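Local coordinates for devB protein (Vibrio cholerae O1 biovar eltor str. N16961, PDB 1Y89) that probably hydrolyses 6-phosphogluconolactone to 6-phosphogluconate in the pentose phosphate pathway, at residues W134-V139 with S188-G193; V180-K185 with A216-T221. One frame throughout, in Å; residues are numbered along the deposited sequence.

Contact 1. Residues W134-V139 with S188-G193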
loop_
_atom_site.group_PDB
_atom_site.type_symbol
_atom_site.label_atom_id
_atom_site.label_comp_id
_atom_site.label_asym_id
_atom_site.label_seq_id
_atom_site.Cartn_x
_atom_site.Cartn_y
_atom_site.Cartn_z
ATOM N N TRP A 134 -0.124 6.240 14.051
ATOM C CA TRP A 134 -1.177 6.045 13.056
ATOM C C TRP A 134 -2.354 6.936 13.367
ATOM O O TRP A 134 -2.873 6.944 14.511
ATOM C CB TRP A 134 -1.650 4.589 13.085
ATOM C CG TRP A 134 -2.454 4.159 11.849
ATOM C CD1 TRP A 134 -2.577 4.832 10.650
ATOM C CD2 TRP A 134 -3.172 2.930 11.702
ATOM N NE1 TRP A 134 -3.345 4.088 9.770
ATOM C CE2 TRP A 134 -3.713 2.911 10.391
ATOM C CE3 TRP A 134 -3.427 1.842 12.567
ATOM C CZ2 TRP A 134 -4.482 1.819 9.902
ATOM C CZ3 TRP A 134 -4.187 0.760 12.084
ATOM C CH2 TRP A 134 -4.704 0.762 10.761
ATOM N N ILE A 135 -2.799 7.691 12.371
ATOM C CA ILE A 135 -3.988 8.514 12.535
ATOM C C ILE A 135 -4.962 8.077 11.454
ATOM O O ILE A 135 -4.634 8.137 10.242
ATOM C CB ILE A 135 -3.660 10.040 12.420
ATOM C CG1 ILE A 135 -2.586 10.446 13.472
ATOM C CG2 ILE A 135 -4.936 10.900 12.560
ATOM C CD1 ILE A 135 -2.233 11.964 13.452
ATOM N N LEU A 136 -6.158 7.672 11.887
ATOM C CA LEU A 136 -7.254 7.319 10.958
ATOM C C LEU A 136 -8.097 8.579 10.787
ATOM O O LEU A 136 -8.503 9.218 11.807
ATOM C CB LEU A 136 -8.157 6.227 11.581
ATOM C CG LEU A 136 -7.447 4.891 11.918
ATOM C CD1 LEU A 136 -8.537 3.828 12.285
ATOM C CD2 LEU A 136 -6.652 4.422 10.759
ATOM N N LEU A 137 -8.361 8.942 9.538
ATOM C CA LEU A 137 -9.032 10.207 9.231
ATOM C C LEU A 137 -10.222 9.972 8.337
ATOM O O LEU A 137 -10.243 8.992 7.567
ATOM C CB LEU A 137 -8.067 11.196 8.529
ATOM C CG LEU A 137 -6.929 11.647 9.447
ATOM C CD1 LEU A 137 -5.871 12.382 8.591
ATOM C CD2 LEU A 137 -7.473 12.597 10.570
ATOM N N GLY A 138 -11.210 10.866 8.461
ATOM C CA GLY A 138 -12.338 10.940 7.541
ATOM C C GLY A 138 -12.150 12.057 6.529
ATOM O O GLY A 138 -11.285 12.965 6.700
ATOM N N VAL A 139 -12.969 12.018 5.470
ATOM C CA VAL A 139 -13.056 13.157 4.570
ATOM C C VAL A 139 -14.528 13.513 4.334
ATOM O O VAL A 139 -15.245 12.710 3.780
ATOM C CB VAL A 139 -12.382 12.852 3.225
ATOM C CG1 VAL A 139 -12.489 14.073 2.270
ATOM C CG2 VAL A 139 -10.934 12.451 3.443
ATOM N N SER A 188 -4.190 7.968 7.418
ATOM C CA SER A 188 -4.946 7.161 6.478
ATOM C C SER A 188 -6.334 7.725 6.379
ATOM O O SER A 188 -7.094 7.639 7.343
ATOM C CB SER A 188 -5.037 5.675 6.925
ATOM O OG SER A 188 -3.760 5.127 7.235
ATOM N N TYR A 189 -6.648 8.292 5.219
ATOM C CA TYR A 189 -7.985 8.821 4.946
ATOM C C TYR A 189 -8.881 7.678 4.487
ATOM O O TYR A 189 -8.550 7.001 3.508
ATOM C CB TYR A 189 -7.925 9.874 3.845
ATOM C CG TYR A 189 -7.214 11.143 4.255
ATOM C CD1 TYR A 189 -7.857 12.078 5.079
ATOM C CD2 TYR A 189 -5.910 11.434 3.783
ATOM C CE1 TYR A 189 -7.244 13.251 5.462
ATOM C CE2 TYR A 189 -5.254 12.624 4.166
ATOM C CZ TYR A 189 -5.941 13.529 4.990
ATOM O OH TYR A 189 -5.352 14.710 5.391
ATOM N N LEU A 190 -9.957 7.424 5.236
ATOM C CA LEU A 190 -10.803 6.254 5.019
ATOM C C LEU A 190 -12.056 6.802 4.351
ATOM O O LEU A 190 -12.873 7.489 4.985
ATOM C CB LEU A 190 -11.148 5.564 6.347
ATOM C CG LEU A 190 -9.948 5.228 7.255
ATOM C CD1 LEU A 190 -10.447 4.503 8.550
ATOM C CD2 LEU A 190 -8.868 4.393 6.481
ATOM N N VAL A 191 -12.183 6.521 3.047
ATOM C CA VAL A 191 -13.164 7.244 2.223
ATOM C C VAL A 191 -13.949 6.225 1.425
ATOM O O VAL A 191 -13.479 5.774 0.383
ATOM C CB VAL A 191 -12.477 8.244 1.272
ATOM C CG1 VAL A 191 -13.524 9.085 0.539
ATOM C CG2 VAL A 191 -11.526 9.165 2.066
ATOM N N LEU A 192 -15.134 5.882 1.936
ATOM C CA LEU A 192 -15.951 4.809 1.401
ATOM C C LEU A 192 -17.321 5.280 0.932
ATOM O O LEU A 192 -17.920 6.176 1.538
ATOM C CB LEU A 192 -16.136 3.705 2.453
ATOM C CG LEU A 192 -14.978 2.703 2.544
ATOM C CD1 LEU A 192 -13.630 3.320 2.846
ATOM C CD2 LEU A 192 -15.296 1.626 3.562
ATOM N N GLY A 193 -17.808 4.658 -0.145
ATOM C CA GLY A 193 -19.208 4.815 -0.594
ATOM C C GLY A 193 -19.369 5.794 -1.753
ATOM O O GLY A 193 -18.521 6.674 -1.980
HETATM O O HOH W 1 -14.552 9.651 5.062
#
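Trp134 and Ser188 meet in the plane of the indole: NE1 donates to OG at 2.8 Å along a nearly straight line (N-H...O 167°), only 1° out of the ring plane. Glu226 of strand 224-230 is hydrogen-bonded to the same OG, which therefore has partners on both neighbouring strands. Leu136 CD2 lies over one face of the indole, toward its rim. On the side of the sheet that carries Leu137 and Tyr189, these two side chains run alongside each other in the same direction, and CD1 of Leu137 lies 3.5 Å from CE1 of Tyr189. Val139 comes across the tyrosine at about a right angle; its CG2, anti to the carbonyl carbon, lies 3.5 Å from Tyr189 CD1 and 3.6 Å from Val191 CG2. The backbones pair as parallel strands, with Leu190 N hydrogen-bonded to Leu137 O at 2.8 Å. Beyond Leu137 the strands part, and a water bridges Val139 N and Leu190 O. These are central strands of the family's Rossmann-like sheet: 31-35 flanks 134-137 and 224-230 flanks 186-191, while helices 10-25 and 39-48 pack on the side bearing Leu136 and Leu190.

Contact 2. Residues V180-K185 with A216-T221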
loop_
_atom_site.group_PDB
_atom_site.type_symbol
_atom_site.label_atom_id
_atom_site.label_comp_id
_atom_site.label_asym_id
_atom_site.label_seq_id
_atom_site.Cartn_x
_atom_site.Cartn_y
_atom_site.Cartn_z
ATOM N N VAL A 180 -0.256 18.375 14.027
ATOM C CA VAL A 180 -0.152 17.019 14.587
ATOM C C VAL A 180 -0.345 15.949 13.485
ATOM O O VAL A 180 0.376 14.927 13.428
ATOM C CB VAL A 180 -1.174 16.821 15.733
ATOM C CG1 VAL A 180 -1.130 15.386 16.264
ATOM C CG2 VAL A 180 -0.884 17.880 16.870
ATOM N N LEU A 181 -1.332 16.149 12.612
ATOM C CA LEU A 181 -1.475 15.213 11.479
ATOM C C LEU A 181 -0.237 15.112 10.597
ATOM O O LEU A 181 0.177 14.015 10.209
ATOM C CB LEU A 181 -2.694 15.572 10.609
ATOM C CG LEU A 181 -4.076 15.136 11.056
ATOM C CD1 LEU A 181 -4.365 15.401 12.548
ATOM C CD2 LEU A 181 -5.181 15.839 10.137
ATOM N N GLN A 182 0.359 16.257 10.291
ATOM C CA GLN A 182 1.552 16.318 9.463
ATOM C C GLN A 182 2.776 15.643 10.125
ATOM O O GLN A 182 3.651 15.110 9.428
ATOM C CB GLN A 182 1.853 17.794 9.140
ATOM C CG GLN A 182 0.819 18.462 8.214
ATOM C CD GLN A 182 0.908 20.000 8.226
ATOM O OE1 GLN A 182 1.315 20.598 9.223
ATOM N NE2 GLN A 182 0.482 20.640 7.127
ATOM N N ALA A 183 2.834 15.659 11.463
ATOM C CA ALA A 183 3.946 15.036 12.192
ATOM C C ALA A 183 3.863 13.517 12.365
ATOM O O ALA A 183 4.829 12.873 12.816
ATOM C CB ALA A 183 4.109 15.727 13.559
ATOM N N ALA A 184 2.699 12.944 12.057
ATOM C CA ALA A 184 2.457 11.514 12.291
ATOM C C ALA A 184 3.260 10.609 11.348
ATOM O O ALA A 184 3.626 11.018 10.233
ATOM C CB ALA A 184 0.973 11.214 12.202
ATOM N N LYS A 185 3.554 9.385 11.792
ATOM C CA LYS A 185 4.291 8.451 10.937
ATOM C C LYS A 185 3.434 7.988 9.751
ATOM O O LYS A 185 3.963 7.643 8.679
ATOM C CB LYS A 185 4.740 7.240 11.739
ATOM C CG LYS A 185 5.792 7.601 12.810
ATOM C CD LYS A 185 6.052 6.388 13.683
ATOM C CE LYS A 185 6.891 6.735 14.965
ATOM N NZ LYS A 185 6.970 5.554 15.937
ATOM N N ALA A 216 -7.296 17.421 1.145
ATOM C CA ALA A 216 -6.359 17.551 -0.001
ATOM C C ALA A 216 -4.989 18.155 0.382
ATOM O O ALA A 216 -3.967 17.865 -0.263
ATOM C CB ALA A 216 -6.979 18.384 -1.116
ATOM N N LYS A 217 -4.977 19.000 1.405
ATOM C CA LYS A 217 -3.792 19.778 1.805
ATOM C C LYS A 217 -2.913 19.151 2.881
ATOM O O LYS A 217 -1.739 19.518 3.034
ATOM C CB LYS A 217 -4.232 21.164 2.311
ATOM C CG LYS A 217 -4.871 22.028 1.250
ATOM C CD LYS A 217 -5.174 23.408 1.825
ATOM C CE LYS A 217 -6.167 24.163 0.953
ATOM N NZ LYS A 217 -5.529 24.559 -0.339
ATOM N N ILE A 218 -3.476 18.240 3.662
ATOM C CA ILE A 218 -2.779 17.744 4.845
ATOM C C ILE A 218 -2.166 16.391 4.540
ATOM O O ILE A 218 -2.880 15.441 4.187
ATOM C CB ILE A 218 -3.746 17.707 6.086
ATOM C CG1 ILE A 218 -4.050 19.152 6.540
ATOM C CG2 ILE A 218 -3.100 16.934 7.249
ATOM C CD1 ILE A 218 -5.243 19.256 7.526
ATOM N N HIS A 219 -0.847 16.292 4.631
ATOM C CA HIS A 219 -0.202 14.975 4.471
ATOM C C HIS A 219 0.896 14.823 5.516
ATOM O O HIS A 219 1.437 15.826 6.041
ATOM C CB HIS A 219 0.379 14.796 3.042
ATOM C CG HIS A 219 1.254 15.924 2.609
ATOM N ND1 HIS A 219 0.772 17.014 1.909
ATOM C CD2 HIS A 219 2.583 16.142 2.784
ATOM C CE1 HIS A 219 1.770 17.860 1.688
ATOM N NE2 HIS A 219 2.877 17.357 2.212
ATOM N N SER A 220 1.248 13.583 5.819
ATOM C CA SER A 220 2.421 13.359 6.652
ATOM C C SER A 220 3.647 13.960 5.964
ATOM O O SER A 220 3.955 13.623 4.788
ATOM C CB SER A 220 2.644 11.871 6.856
ATOM O OG SER A 220 3.832 11.664 7.588
ATOM N N THR A 221 4.359 14.830 6.680
ATOM C CA THR A 221 5.563 15.470 6.131
ATOM C C THR A 221 6.660 14.470 5.761
ATOM O O THR A 221 7.194 14.537 4.659
ATOM C CB THR A 221 6.176 16.495 7.133
ATOM O OG1 THR A 221 5.120 17.335 7.628
ATOM C CG2 THR A 221 7.293 17.373 6.462
HETATM O O HOH W 2 0.447 19.032 4.756
#
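A chi1 of 176° swings the Ser220 hydroxyl away from its own N and onto Ala184 O across the contact, whereas Gln182 runs out extended, with CG passing His219 O. The serine hydroxyl donates to Ala184 O at 2.7 Å, nearly in line with the carbonyl (C=O...O 166°), and also takes a hydrogen bond from Gly223 N. One residue on, Thr221 N binds Gln182 O at 2.9 Å, lying in the carbonyl plane on a lone pair, with a nearly straight N-H...O angle of 168°. Ser220 CA offers a further CH...O contact to this oxygen. In the opposite sense, Gln182 CA approaches His219 O at 3.5 Å, again as a CH...O contact, so the backbones exchange contacts in both directions.

The amide end of Gln182 works through water: NE2 donates at 2.9 Å to a water that also accepts from His219 N and donates to Lys217 O. Deeper in, Ile218 CG2 lies against the flank of Leu181, 3.6 Å from CB and 3.7 Å from CD2. Leu181 in turn packs on strand 134-137.

Gln182 O, in the last turn of helix 178-183, and Ala184 O, just after it, thus find donors in the loop after helix 214-217, the helix having no further turn to supply them. One N-H and one hydroxyl hold these main-chain carbonyls over the apolar contact of Leu181 with Ile218, where the segments run on into the adjacent strands 186-191 and 224-230.

Overall arrangement
Contact 1 lies within the central sheet and contact 2 lies over it, their centres about 13 Å apart. The segments alternate along the chain, and helix 178-183 of contact 2 leads directly into strand 186-191 of contact 1. Tyr189 OH, probably hydrogen-bonded to Ile218 O at 2.8 Å, joins the two through a polar link. Near it Leu137 CD1 meets Leu181 CD2 at 3.8 Å; farther toward the start of strand 134-137, Ile135 CD1 packs on Ala184 CB at 3.5 Å. A phosphate ion, probably from the crystallisation liquor, sits about 5 Å from Gly138; this may mark a phosphate-binding pocket near the end of strand 134-137.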